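Local coordinates for probable oxidoreductase protein (Rhizobium etli, PDB 4FB5) that is probably an oxidoreductase of the GFO/IDH/MocA family and probably binds a nucleotide cofactor through its Rossmann-fold domain, at residues G170-V175 and F303-A308; F210-L215 and L371-S376; Y220-V225 and L284-S289; Y295-M300 and N343-I348. One frame throughout, in Å; residues are numbered along the deposited sequence.

Contact 1 of 4, residues G170-V175 and F303-A308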
loop_
_atom_site.group_PDB
_atom_site.type_symbol
_atom_site.label_atom_id
_atom_site.label_comp_id
_atom_site.label_asym_id
_atom_site.label_seq_id
_atom_site.Cartn_x
_atom_site.Cartn_y
_atom_site.Cartn_z
ATOM N N GLY A 170 -8.458 17.766 19.743
ATOM C CA GLY A 170 -8.310 18.683 18.617
ATOM C C GLY A 170 -7.113 18.458 17.699
ATOM O O GLY A 170 -6.712 19.383 17.026
ATOM N N VAL A 171 -6.563 17.251 17.606
ATOM C CA VAL A 171 -5.386 17.075 16.751
ATOM C C VAL A 171 -5.670 17.351 15.272
ATOM O O VAL A 171 -4.815 17.892 14.596
ATOM C CB VAL A 171 -4.697 15.684 16.901
ATOM C CG1 VAL A 171 -3.567 15.529 15.855
ATOM C CG2 VAL A 171 -4.157 15.499 18.348
ATOM N N ILE A 172 -6.847 16.987 14.767
ATOM C CA ILE A 172 -7.187 17.383 13.398
ATOM C C ILE A 172 -8.191 18.566 13.274
ATOM O O ILE A 172 -8.717 18.880 12.165
ATOM C CB ILE A 172 -7.595 16.169 12.530
ATOM C CG1 ILE A 172 -8.782 15.443 13.145
ATOM C CG2 ILE A 172 -6.409 15.187 12.390
ATOM C CD1 ILE A 172 -9.455 14.495 12.211
ATOM N N GLY A 173 -8.408 19.274 14.392
ATOM C CA GLY A 173 -9.290 20.448 14.360
ATOM C C GLY A 173 -10.728 19.981 14.497
ATOM O O GLY A 173 -11.008 18.947 15.137
ATOM N N ARG A 174 -11.643 20.744 13.915
ATOM C CA ARG A 174 -13.074 20.415 13.992
ATOM C C ARG A 174 -13.365 19.530 12.784
ATOM O O ARG A 174 -13.037 19.914 11.647
ATOM C CB ARG A 174 -13.963 21.690 13.970
ATOM C CG ARG A 174 -15.502 21.453 13.728
ATOM C CD ARG A 174 -16.444 22.698 14.013
ATOM N NE ARG A 174 -15.850 23.583 15.028
ATOM C CZ ARG A 174 -16.128 23.575 16.343
ATOM N NH1 ARG A 174 -17.052 22.745 16.842
ATOM N NH2 ARG A 174 -15.494 24.423 17.168
ATOM N N VAL A 175 -13.936 18.354 13.051
ATOM C CA VAL A 175 -14.309 17.378 12.041
ATOM C C VAL A 175 -15.470 17.943 11.246
ATOM O O VAL A 175 -16.421 18.343 11.856
ATOM C CB VAL A 175 -14.662 16.049 12.718
ATOM C CG1 VAL A 175 -15.233 15.064 11.736
ATOM C CG2 VAL A 175 -13.393 15.468 13.397
ATOM N N PHE A 303 -3.037 2.959 11.304
ATOM C CA PHE A 303 -3.863 4.002 10.755
ATOM C C PHE A 303 -2.973 5.077 10.246
ATOM O O PHE A 303 -1.806 5.074 10.495
ATOM C CB PHE A 303 -4.861 4.532 11.742
ATOM C CG PHE A 303 -4.259 5.329 12.815
ATOM C CD1 PHE A 303 -4.402 6.733 12.819
ATOM C CD2 PHE A 303 -3.568 4.697 13.848
ATOM C CE1 PHE A 303 -3.831 7.502 13.819
ATOM C CE2 PHE A 303 -3.002 5.442 14.858
ATOM C CZ PHE A 303 -3.136 6.860 14.852
ATOM N N GLU A 304 -3.554 5.969 9.477
ATOM C CA GLU A 304 -2.809 6.979 8.787
ATOM C C GLU A 304 -3.341 8.316 9.248
ATOM O O GLU A 304 -4.550 8.504 9.253
ATOM C CB GLU A 304 -3.001 6.849 7.276
ATOM C CG GLU A 304 -2.486 5.606 6.661
ATOM C CD GLU A 304 -2.511 5.690 5.135
ATOM O OE1 GLU A 304 -1.770 6.512 4.551
ATOM O OE2 GLU A 304 -3.281 4.928 4.493
ATOM N N LEU A 305 -2.443 9.222 9.627
ATOM C CA LEU A 305 -2.793 10.521 10.201
ATOM C C LEU A 305 -2.103 11.659 9.480
ATOM O O LEU A 305 -0.887 11.652 9.349
ATOM C CB LEU A 305 -2.384 10.565 11.687
ATOM C CG LEU A 305 -2.357 11.955 12.343
ATOM C CD1 LEU A 305 -3.730 12.389 12.632
ATOM C CD2 LEU A 305 -1.573 11.977 13.630
ATOM N N TYR A 306 -2.878 12.631 9.012
ATOM C CA TYR A 306 -2.317 13.791 8.290
ATOM C C TYR A 306 -2.479 15.071 9.066
ATOM O O TYR A 306 -3.611 15.424 9.422
ATOM C CB TYR A 306 -3.014 14.020 6.963
ATOM C CG TYR A 306 -2.422 15.167 6.188
ATOM C CD1 TYR A 306 -1.576 14.924 5.115
ATOM C CD2 TYR A 306 -2.660 16.507 6.564
ATOM C CE1 TYR A 306 -1.022 15.951 4.380
ATOM C CE2 TYR A 306 -2.133 17.558 5.850
ATOM C CZ TYR A 306 -1.312 17.277 4.749
ATOM O OH TYR A 306 -0.776 18.292 4.025
ATOM N N GLN A 307 -1.370 15.786 9.271
ATOM C CA GLN A 307 -1.403 17.017 10.017
ATOM C C GLN A 307 -0.971 18.214 9.249
ATOM O O GLN A 307 0.155 18.303 8.892
ATOM C CB GLN A 307 -0.512 16.895 11.183
ATOM C CG GLN A 307 -1.203 16.232 12.295
ATOM C CD GLN A 307 -0.278 16.058 13.468
ATOM O OE1 GLN A 307 0.492 15.110 13.515
ATOM N NE2 GLN A 307 -0.340 16.980 14.416
ATOM N N ALA A 308 -1.869 19.164 9.038
ATOM C CA ALA A 308 -1.554 20.407 8.379
ATOM C C ALA A 308 -0.690 21.223 9.334
ATOM O O ALA A 308 -1.166 22.159 9.969
ATOM C CB ALA A 308 -2.848 21.144 8.062
#

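Contact 2 of 4, residues F210-L215 and L371-S376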
loop_
_atom_site.group_PDB
_atom_site.type_symbol
_atom_site.label_atom_id
_atom_site.label_comp_id
_atom_site.label_asym_id
_atom_site.label_seq_id
_atom_site.Cartn_x
_atom_site.Cartn_y
_atom_site.Cartn_z
ATOM N N PHE A 210 -24.379 -5.189 9.046
ATOM C CA PHE A 210 -23.130 -4.512 8.856
ATOM C C PHE A 210 -23.157 -3.079 9.364
ATOM O O PHE A 210 -22.181 -2.650 9.982
ATOM C CB PHE A 210 -22.779 -4.477 7.361
ATOM C CG PHE A 210 -22.063 -5.735 6.848
ATOM C CD1 PHE A 210 -22.183 -6.973 7.514
ATOM C CD2 PHE A 210 -21.292 -5.680 5.662
ATOM C CE1 PHE A 210 -21.531 -8.133 7.022
ATOM C CE2 PHE A 210 -20.638 -6.814 5.169
ATOM C CZ PHE A 210 -20.760 -8.050 5.851
ATOM N N ALA A 211 -24.237 -2.327 9.096
ATOM C CA ALA A 211 -24.251 -0.873 9.353
ATOM C C ALA A 211 -24.090 -0.511 10.834
ATOM O O ALA A 211 -23.568 0.582 11.181
ATOM C CB ALA A 211 -25.500 -0.218 8.764
ATOM N N VAL A 212 -24.488 -1.447 11.696
ATOM C CA VAL A 212 -24.433 -1.221 13.138
ATOM C C VAL A 212 -23.004 -1.068 13.662
ATOM O O VAL A 212 -22.748 -0.272 14.590
ATOM C CB VAL A 212 -25.267 -2.282 13.930
ATOM C CG1 VAL A 212 -26.717 -2.133 13.589
ATOM C CG2 VAL A 212 -24.851 -3.709 13.593
ATOM N N HIS A 213 -22.069 -1.801 13.060
ATOM C CA HIS A 213 -20.669 -1.619 13.389
ATOM C C HIS A 213 -20.163 -0.206 13.042
ATOM O O HIS A 213 -19.693 0.543 13.924
ATOM C CB HIS A 213 -19.840 -2.685 12.705
ATOM C CG HIS A 213 -20.045 -4.042 13.272
ATOM N ND1 HIS A 213 -19.792 -4.338 14.596
ATOM C CD2 HIS A 213 -20.467 -5.191 12.700
ATOM C CE1 HIS A 213 -20.072 -5.608 14.820
ATOM N NE2 HIS A 213 -20.482 -6.149 13.685
ATOM N N PRO A 214 -20.224 0.168 11.754
ATOM C CA PRO A 214 -19.801 1.535 11.475
ATOM C C PRO A 214 -20.563 2.566 12.315
ATOM O O PRO A 214 -19.965 3.526 12.774
ATOM C CB PRO A 214 -20.061 1.701 9.971
ATOM C CG PRO A 214 -20.589 0.404 9.458
ATOM C CD PRO A 214 -20.343 -0.633 10.526
ATOM N N LEU A 215 -21.863 2.382 12.550
ATOM C CA LEU A 215 -22.538 3.337 13.438
ATOM C C LEU A 215 -21.998 3.205 14.850
ATOM O O LEU A 215 -21.802 4.222 15.534
ATOM C CB LEU A 215 -24.042 3.164 13.495
ATOM C CG LEU A 215 -24.868 3.112 12.239
ATOM C CD1 LEU A 215 -26.275 2.961 12.725
ATOM C CD2 LEU A 215 -24.710 4.367 11.379
ATOM N N LEU A 371 -29.873 0.549 21.488
ATOM C CA LEU A 371 -31.244 0.768 21.039
ATOM C C LEU A 371 -31.285 2.028 20.224
ATOM O O LEU A 371 -31.965 2.149 19.185
ATOM C CB LEU A 371 -32.219 0.925 22.220
ATOM C CG LEU A 371 -33.629 1.277 21.678
ATOM C CD1 LEU A 371 -34.420 0.060 21.165
ATOM C CD2 LEU A 371 -34.445 2.096 22.650
ATOM N N ARG A 372 -30.555 3.004 20.728
ATOM C CA ARG A 372 -30.512 4.258 19.996
ATOM C C ARG A 372 -29.891 4.020 18.587
ATOM O O ARG A 372 -30.404 4.541 17.602
ATOM C CB ARG A 372 -29.888 5.400 20.856
ATOM C CG ARG A 372 -29.775 6.765 20.162
ATOM C CD ARG A 372 -31.031 7.257 19.565
ATOM N NE ARG A 372 -30.844 8.565 18.941
ATOM C CZ ARG A 372 -30.598 8.778 17.639
ATOM N NH1 ARG A 372 -30.481 7.765 16.763
ATOM N NH2 ARG A 372 -30.481 10.022 17.198
ATOM N N ILE A 373 -28.833 3.208 18.524
ATOM C CA ILE A 373 -28.218 2.811 17.257
ATOM C C ILE A 373 -29.216 2.088 16.339
ATOM O O ILE A 373 -29.358 2.439 15.127
ATOM C CB ILE A 373 -26.949 1.970 17.466
ATOM C CG1 ILE A 373 -25.747 2.907 17.667
ATOM C CG2 ILE A 373 -26.706 1.070 16.264
ATOM C CD1 ILE A 373 -24.587 2.323 18.474
ATOM N N GLU A 374 -29.954 1.140 16.911
ATOM C CA GLU A 374 -30.946 0.479 16.115
ATOM C C GLU A 374 -32.052 1.395 15.696
ATOM O O GLU A 374 -32.587 1.263 14.577
ATOM C CB GLU A 374 -31.451 -0.757 16.798
ATOM C CG GLU A 374 -30.307 -1.785 16.859
ATOM C CD GLU A 374 -30.727 -3.111 17.406
ATOM O OE1 GLU A 374 -31.858 -3.509 17.062
ATOM O OE2 GLU A 374 -29.923 -3.736 18.166
ATOM N N LYS A 375 -32.383 2.367 16.525
ATOM C CA LYS A 375 -33.303 3.402 16.050
ATOM C C LYS A 375 -32.834 3.989 14.703
ATOM O O LYS A 375 -33.613 4.054 13.726
ATOM C CB LYS A 375 -33.469 4.513 17.093
ATOM C CG LYS A 375 -34.744 5.302 16.903
ATOM C CD LYS A 375 -35.025 6.217 18.043
ATOM C CE LYS A 375 -36.160 7.139 17.591
ATOM N NZ LYS A 375 -35.871 8.566 17.963
ATOM N N SER A 376 -31.554 4.374 14.625
ATOM C CA SER A 376 -31.010 4.883 13.335
ATOM C C SER A 376 -31.113 3.882 12.174
ATOM O O SER A 376 -31.388 4.269 11.062
ATOM C CB SER A 376 -29.594 5.388 13.513
ATOM O OG SER A 376 -29.398 5.885 14.845
#

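Contact 3 of 4, residues Y220-V225 and L284-S289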
loop_
_atom_site.group_PDB
_atom_site.type_symbol
_atom_site.label_atom_id
_atom_site.label_comp_id
_atom_site.label_asym_id
_atom_site.label_seq_id
_atom_site.Cartn_x
_atom_site.Cartn_y
_atom_site.Cartn_z
ATOM N N TYR A 220 -19.008 5.870 19.127
ATOM C CA TYR A 220 -17.791 5.930 19.951
ATOM C C TYR A 220 -16.983 7.195 19.746
ATOM O O TYR A 220 -16.520 7.807 20.705
ATOM C CB TYR A 220 -16.922 4.768 19.579
ATOM C CG TYR A 220 -15.733 4.600 20.442
ATOM C CD1 TYR A 220 -15.872 4.357 21.819
ATOM C CD2 TYR A 220 -14.457 4.638 19.894
ATOM C CE1 TYR A 220 -14.750 4.190 22.615
ATOM C CE2 TYR A 220 -13.350 4.486 20.667
ATOM C CZ TYR A 220 -13.492 4.255 22.023
ATOM O OH TYR A 220 -12.365 4.099 22.788
ATOM N N LEU A 221 -16.823 7.576 18.483
ATOM C CA LEU A 221 -16.017 8.725 18.098
ATOM C C LEU A 221 -16.749 10.084 18.224
ATOM O O LEU A 221 -16.133 11.096 18.596
ATOM C CB LEU A 221 -15.546 8.536 16.657
ATOM C CG LEU A 221 -14.461 7.477 16.482
ATOM C CD1 LEU A 221 -14.154 7.212 14.996
ATOM C CD2 LEU A 221 -13.222 7.917 17.201
ATOM N N PHE A 222 -18.046 10.106 17.905
ATOM C CA PHE A 222 -18.767 11.350 17.750
ATOM C C PHE A 222 -20.062 11.366 18.543
ATOM O O PHE A 222 -20.176 12.033 19.573
ATOM C CB PHE A 222 -19.036 11.609 16.262
ATOM C CG PHE A 222 -17.771 11.735 15.436
ATOM C CD1 PHE A 222 -16.860 12.754 15.699
ATOM C CD2 PHE A 222 -17.472 10.794 14.440
ATOM C CE1 PHE A 222 -15.686 12.859 14.959
ATOM C CE2 PHE A 222 -16.313 10.867 13.694
ATOM C CZ PHE A 222 -15.411 11.900 13.941
ATOM N N GLY A 223 -21.040 10.641 18.031
ATOM C CA GLY A 223 -22.209 10.309 18.769
ATOM C C GLY A 223 -23.211 9.763 17.785
ATOM O O GLY A 223 -22.836 9.250 16.713
ATOM N N HIS A 224 -24.481 9.865 18.170
ATOM C CA HIS A 224 -25.582 9.270 17.453
ATOM C C HIS A 224 -25.970 9.992 16.146
ATOM O O HIS A 224 -25.502 11.080 15.862
ATOM C CB HIS A 224 -26.762 9.123 18.400
ATOM C CG HIS A 224 -26.631 7.969 19.345
ATOM N ND1 HIS A 224 -26.614 6.655 18.921
ATOM C CD2 HIS A 224 -26.529 7.929 20.696
ATOM C CE1 HIS A 224 -26.495 5.853 19.964
ATOM N NE2 HIS A 224 -26.452 6.601 21.058
ATOM N N VAL A 225 -26.807 9.358 15.340
ATOM C CA VAL A 225 -27.114 9.859 14.002
ATOM C C VAL A 225 -28.414 10.668 14.023
ATOM O O VAL A 225 -29.353 10.328 14.761
ATOM C CB VAL A 225 -27.243 8.659 13.060
ATOM C CG1 VAL A 225 -27.613 9.086 11.720
ATOM C CG2 VAL A 225 -25.927 7.991 12.978
ATOM N N LEU A 284 -12.574 3.782 7.249
ATOM C CA LEU A 284 -13.049 4.984 7.868
ATOM C C LEU A 284 -12.143 6.132 7.498
ATOM O O LEU A 284 -10.933 6.013 7.628
ATOM C CB LEU A 284 -13.082 4.729 9.350
ATOM C CG LEU A 284 -13.264 5.877 10.301
ATOM C CD1 LEU A 284 -14.621 6.416 10.089
ATOM C CD2 LEU A 284 -13.121 5.288 11.702
ATOM N N GLN A 285 -12.719 7.201 6.960
ATOM C CA GLN A 285 -11.954 8.410 6.661
ATOM C C GLN A 285 -12.573 9.587 7.396
ATOM O O GLN A 285 -13.781 9.801 7.328
ATOM C CB GLN A 285 -11.899 8.719 5.163
ATOM C CG GLN A 285 -11.518 7.542 4.265
ATOM C CD GLN A 285 -11.920 7.800 2.793
ATOM O OE1 GLN A 285 -12.886 7.194 2.263
ATOM N NE2 GLN A 285 -11.195 8.732 2.134
ATOM N N ILE A 286 -11.752 10.334 8.122
ATOM C CA ILE A 286 -12.232 11.465 8.921
ATOM C C ILE A 286 -11.579 12.773 8.509
ATOM O O ILE A 286 -10.387 12.855 8.461
ATOM C CB ILE A 286 -11.912 11.271 10.367
ATOM C CG1 ILE A 286 -12.357 9.887 10.832
ATOM C CG2 ILE A 286 -12.553 12.377 11.167
ATOM C CD1 ILE A 286 -11.737 9.506 12.186
ATOM N N TYR A 287 -12.338 13.812 8.228
ATOM C CA TYR A 287 -11.705 15.034 7.722
ATOM C C TYR A 287 -12.040 16.242 8.591
ATOM O O TYR A 287 -13.235 16.552 8.804
ATOM C CB TYR A 287 -12.057 15.300 6.266
ATOM C CG TYR A 287 -11.573 14.250 5.296
ATOM C CD1 TYR A 287 -10.273 14.231 4.844
ATOM C CD2 TYR A 287 -12.432 13.303 4.795
ATOM C CE1 TYR A 287 -9.839 13.247 3.937
ATOM C CE2 TYR A 287 -12.009 12.323 3.908
ATOM C CZ TYR A 287 -10.718 12.300 3.481
ATOM O OH TYR A 287 -10.302 11.325 2.579
ATOM N N GLY A 288 -10.992 16.904 9.088
ATOM C CA GLY A 288 -11.114 18.081 9.911
ATOM C C GLY A 288 -10.434 19.315 9.352
ATOM O O GLY A 288 -9.816 19.297 8.318
ATOM N N SER A 289 -10.545 20.418 10.058
ATOM C CA SER A 289 -9.987 21.665 9.562
ATOM C C SER A 289 -8.485 21.765 9.771
ATOM O O SER A 289 -7.851 22.669 9.214
ATOM C CB SER A 289 -10.685 22.835 10.216
ATOM O OG SER A 289 -10.573 22.705 11.594
#

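Contact 4 of 4, residues Y295-M300 and N343-I348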
loop_
_atom_site.group_PDB
_atom_site.type_symbol
_atom_site.label_atom_id
_atom_site.label_comp_id
_atom_site.label_asym_id
_atom_site.label_seq_id
_atom_site.Cartn_x
_atom_site.Cartn_y
_atom_site.Cartn_z
ATOM N N TYR A 295 -8.329 4.810 8.321
ATOM C CA TYR A 295 -8.220 3.540 8.996
ATOM C C TYR A 295 -8.903 2.481 8.165
ATOM O O TYR A 295 -9.851 2.777 7.511
ATOM C CB TYR A 295 -8.859 3.621 10.373
ATOM C CG TYR A 295 -9.022 2.274 11.010
ATOM C CD1 TYR A 295 -7.954 1.621 11.613
ATOM C CD2 TYR A 295 -10.218 1.608 10.910
ATOM C CE1 TYR A 295 -8.107 0.319 12.155
ATOM C CE2 TYR A 295 -10.360 0.325 11.395
ATOM C CZ TYR A 295 -9.331 -0.280 12.028
ATOM O OH TYR A 295 -9.599 -1.445 12.571
ATOM N N ASP A 296 -8.412 1.251 8.207
ATOM C CA ASP A 296 -8.950 0.151 7.437
ATOM C C ASP A 296 -8.766 -1.161 8.217
ATOM O O ASP A 296 -7.623 -1.648 8.306
ATOM C CB ASP A 296 -8.214 0.007 6.120
ATOM C CG ASP A 296 -8.978 -0.896 5.107
ATOM O OD1 ASP A 296 -9.105 -0.472 3.923
ATOM O OD2 ASP A 296 -9.450 -2.022 5.480
ATOM N N GLN A 297 -9.873 -1.721 8.729
ATOM C CA GLN A 297 -9.924 -2.975 9.465
ATOM C C GLN A 297 -9.098 -4.132 8.891
ATOM O O GLN A 297 -8.763 -5.071 9.609
ATOM C CB GLN A 297 -11.377 -3.452 9.543
ATOM C CG GLN A 297 -11.614 -4.506 10.603
ATOM C CD GLN A 297 -11.288 -3.973 12.014
ATOM O OE1 GLN A 297 -11.550 -2.796 12.341
ATOM N NE2 GLN A 297 -10.715 -4.818 12.834
ATOM N N GLU A 298 -8.818 -4.104 7.593
ATOM C CA GLU A 298 -8.109 -5.220 6.965
ATOM C C GLU A 298 -6.611 -5.179 7.287
ATOM O O GLU A 298 -5.907 -6.164 7.085
ATOM C CB GLU A 298 -8.389 -5.289 5.442
ATOM C CG GLU A 298 -9.706 -6.004 5.097
ATOM C CD GLU A 298 -10.003 -6.092 3.565
ATOM O OE1 GLU A 298 -10.892 -6.891 3.191
ATOM O OE2 GLU A 298 -9.359 -5.367 2.747
ATOM N N ARG A 299 -6.165 -4.011 7.750
ATOM C CA ARG A 299 -4.871 -3.744 8.373
ATOM C C ARG A 299 -5.178 -3.050 9.709
ATOM O O ARG A 299 -4.763 -1.927 9.988
ATOM C CB ARG A 299 -4.056 -2.837 7.470
ATOM C CG ARG A 299 -3.719 -3.548 6.191
ATOM C CD ARG A 299 -2.747 -2.811 5.326
ATOM N NE ARG A 299 -3.246 -1.482 4.972
ATOM C CZ ARG A 299 -4.295 -1.265 4.209
ATOM N NH1 ARG A 299 -5.017 -2.299 3.746
ATOM N NH2 ARG A 299 -4.651 -0.017 3.958
HETATM N N MSE A 300 -6.013 -3.723 10.468
HETATM C CA MSE A 300 -6.394 -3.457 11.842
HETATM C C MSE A 300 -5.308 -2.790 12.747
HETATM O O MSE A 300 -5.591 -2.084 13.736
HETATM C CB MSE A 300 -6.609 -4.838 12.400
HETATM C CG MSE A 300 -7.852 -4.999 13.068
HETATM SE SE MSE A 300 -7.740 -6.417 14.449
HETATM C CE MSE A 300 -6.825 -7.851 13.413
ATOM N N ASN A 343 -9.670 -11.819 17.415
ATOM C CA ASN A 343 -10.115 -12.346 18.728
ATOM C C ASN A 343 -9.622 -11.490 19.900
ATOM O O ASN A 343 -10.305 -11.377 20.942
ATOM C CB ASN A 343 -9.730 -13.827 18.944
ATOM C CG ASN A 343 -10.166 -14.721 17.788
ATOM O OD1 ASN A 343 -11.102 -14.408 17.043
ATOM N ND2 ASN A 343 -9.471 -15.826 17.618
ATOM N N ASP A 344 -8.449 -10.874 19.720
ATOM C CA ASP A 344 -7.936 -9.980 20.727
ATOM C C ASP A 344 -8.960 -8.876 21.086
ATOM O O ASP A 344 -9.052 -8.434 22.249
ATOM C CB ASP A 344 -6.543 -9.476 20.337
ATOM C CG ASP A 344 -5.472 -10.638 20.297
ATOM O OD1 ASP A 344 -5.575 -11.580 21.140
ATOM O OD2 ASP A 344 -4.531 -10.612 19.434
ATOM N N LEU A 345 -9.781 -8.477 20.122
ATOM C CA LEU A 345 -10.774 -7.447 20.369
ATOM C C LEU A 345 -11.912 -7.906 21.264
ATOM O O LEU A 345 -12.588 -7.088 21.868
ATOM C CB LEU A 345 -11.391 -6.987 19.062
ATOM C CG LEU A 345 -10.469 -6.523 17.951
ATOM C CD1 LEU A 345 -11.301 -6.401 16.716
ATOM C CD2 LEU A 345 -9.829 -5.206 18.295
ATOM N N LYS A 346 -12.159 -9.208 21.316
ATOM C CA LYS A 346 -13.206 -9.711 22.167
ATOM C C LYS A 346 -12.731 -9.754 23.615
ATOM O O LYS A 346 -13.536 -9.548 24.519
ATOM C CB LYS A 346 -13.700 -11.086 21.730
ATOM C CG LYS A 346 -15.226 -11.277 21.916
ATOM C CD LYS A 346 -16.018 -10.393 20.949
ATOM C CE LYS A 346 -17.521 -10.384 21.207
ATOM N NZ LYS A 346 -18.283 -9.874 19.994
ATOM N N ILE A 347 -11.439 -9.991 23.826
ATOM C CA ILE A 347 -10.839 -10.027 25.158
ATOM C C ILE A 347 -10.930 -8.642 25.819
ATOM O O ILE A 347 -11.312 -8.509 26.983
ATOM C CB ILE A 347 -9.353 -10.440 25.074
ATOM C CG1 ILE A 347 -9.196 -11.865 24.557
ATOM C CG2 ILE A 347 -8.665 -10.252 26.408
ATOM C CD1 ILE A 347 -7.741 -12.289 24.314
ATOM N N ILE A 348 -10.585 -7.603 25.063
ATOM C CA ILE A 348 -10.688 -6.227 25.532
ATOM C C ILE A 348 -12.152 -5.909 25.856
ATOM O O ILE A 348 -12.462 -5.393 26.922
ATOM C CB ILE A 348 -10.145 -5.300 24.463
ATOM C CG1 ILE A 348 -8.632 -5.479 24.359
ATOM C CG2 ILE A 348 -10.512 -3.868 24.732
ATOM C CD1 ILE A 348 -8.025 -5.023 23.038
#

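Contact 1 of 4, residues G170-V175 and F303-A308
Ile172 and Leu305 meet through single methyl groups, Ile172 CG2 lying 3.9 Å from Leu305 CD1, with the two side chains at a slant to each other. The same Ile172 CG2 is 4.1 Å from the backbone atom Tyr306 O. Beside this pair, Val171 touches the amide end of Gln307. Val171 CG1 stands anti to the backbone N (chi1 174°), and this carries it to 3.8 Å from Gln307 NE2. Gln307 is extended beyond CG, so its amide can reach the valine although its CB does not point there. One pair is purely apolar; the other sets a valine methyl against an amide.

In the next shell, Ile172 and Leu305 both pack on Ile293 of the adjoining strand 291-296. Tyr306 turns to other partners: its OH bonds to Gln315 and to Lys279 of the second subunit. Val171 and Ile172 are placed by a type I turn, in which Gly173 N bonds to Gly170 O at 3.1 Å. Gly170, with positive phi, is the C-prime residue of a Schellman motif. This motif ends helix 158-168, and the turn after it leads the chain past strand 302-307 into strand 175-183 of the same mixed sheet.

Contact 2 of 4, residues F210-L215 and L371-S376
Ile373 lays its branch methyl CG2 against two side chains of helix 206-221. Ile373 CG2 is 4.0 Å from Leu215 CD1 and 4.2 Å from Val212 CG1. The methyl reaches them because it is anti to the isoleucine backbone N. Leu215 and Ile373 run past each other in opposite directions, whereas Val212 meets Ile373 at a slant. Leu215 is stretched out to CD1 (chi2 -179°), and its tip goes beyond the isoleucine side chain to the helix backbone. Leu215 CD1 lies 3.9 Å from Ile373 O and 4.2 Å from Ser376 CB.

This is helix-to-helix packing, with local axes 10.1 Å apart at closest approach and their directions 121° apart. Helix 206-221 lies against the mixed sheet of the GFO/IDH/MocA C-terminal domain: Pro214 and Leu215 both rest on Leu269 of strand 266-272. The helix is kinked at Pro214, whose N carries no hydrogen to donate. Helix 367-385 packs on it and also reaches the Rossmann domain, where Glu374 OE2 takes a bond from Met127 N.

Ser376 turns its hydroxyl back on its own helix. Ser376 OG donates to Arg372 O at 3.2 Å, and Ser376 N reaches the same oxygen from the opposite face of the carbonyl plane. Arg372 NH2 bonds to Val225 O.

Contact 3 of 4, residues Y220-V225 and L284-S289
Leu221 and Leu284 reach toward each other tip to tip, with Leu221 CD1 4.0 Å from Leu284 CD2. Leu284 has its CG anti to the backbone N (chi1 167°), and from there its CD2 methyl extends to Leu221. Leu221 CD1 also comes within 4.4 Å of Ile286 CD1, so one methyl touches two neighbouring side chains of the same strand face. The alternate residues of strand 281-288 face the second subunit, where Tyr287 OH bonds to Arg278 NE of that neighbour.

Phe222 approaches differently. Its ring presents an edge: Ile286 CG2 lies near the ring plane, 4.0 Å from Phe222 CZ, and the two side chains meet at a slant. One face of that ring is taken by its own neighbour, with Leu221 CB 3.7 Å above the plane and displaced toward the rim.

Phe222 is the first residue to leave helical geometry after helix 206-221, so the contact sets the end of that helix against strand 281-288. Helix 158-168 fills in alongside, its Ile163 touching both Leu221 and Ile286. Strand 175-183, next to strand 281-288 in the mixed sheet of the GFO/IDH/MocA C-terminal domain, adds Val175 and Val178 to the phenylalanine.

Contact 4 of 4, residues Y295-M300 and N343-I348
Leu345 meets Met300 where helix 344-358 approaches the beta hairpin of strands 291-296 and 302-307, in the mixed sheet of this GFO/IDH/MocA protein. From CB, which points to the hairpin connection, the leucine extends through CG to CD1, which continues the chain anti to CA (chi2 169°). Met300 is a selenomethionine. CD1 is the nearest atom, Leu345 CD1 lying 4.2 Å from Met300 SE; Leu345 CG and CD2 lie slightly farther from that SE, at 4.4 and 4.5 Å. CD1 also comes near the Gln297 amide, but the placing of that amide is doubtful in the model. Asn157, in a loop before helix 158-168, adds to the packing on Leu345.

The contact is small and buried. Helix 344-358 also touches the Rossmann domain: Lys346 forms a salt bridge with Glu124 and packs on Cys39 and His40 of helix 35-44. Met300 also packs on His338 of the fourth subunit.

Within the connection, Gln297 OE1 and Met300 O both lie in the plane of the Tyr295 ring, at its edge. Met300 O accepts a hydrogen bond from Asn157 ND2. Asp296 makes an Asx turn. Glu298 N donates to Asp296 OD2 at 3.0 Å with an angle of 164°, on the anti side of the carboxylate and 18° out of its plane.

In the fold
Contacts 1, 3 and 4 all reach the nine-stranded mixed sheet. Contacts 1 and 3 have centres about 11 Å apart, and they join where Val175 CG2 packs on Phe222 CE1 at 3.8 Å. Contact 4 is tied to contact 3 by Leu284 N and Tyr295 O, 2.9 Å apart on adjacent strands. It touches contact 1 through Tyr295 and Phe303. Contacts 2 and 3 share helix 206-221, and Ile373 CG1 packs 3.8 Å from His224 CE1. Contacts 2 and 4 do not touch, but both use helices that reach the Rossmann domain, where the nucleotide probably binds. Contact 1 is farthest from the chain's centre, about 25 Å between centres.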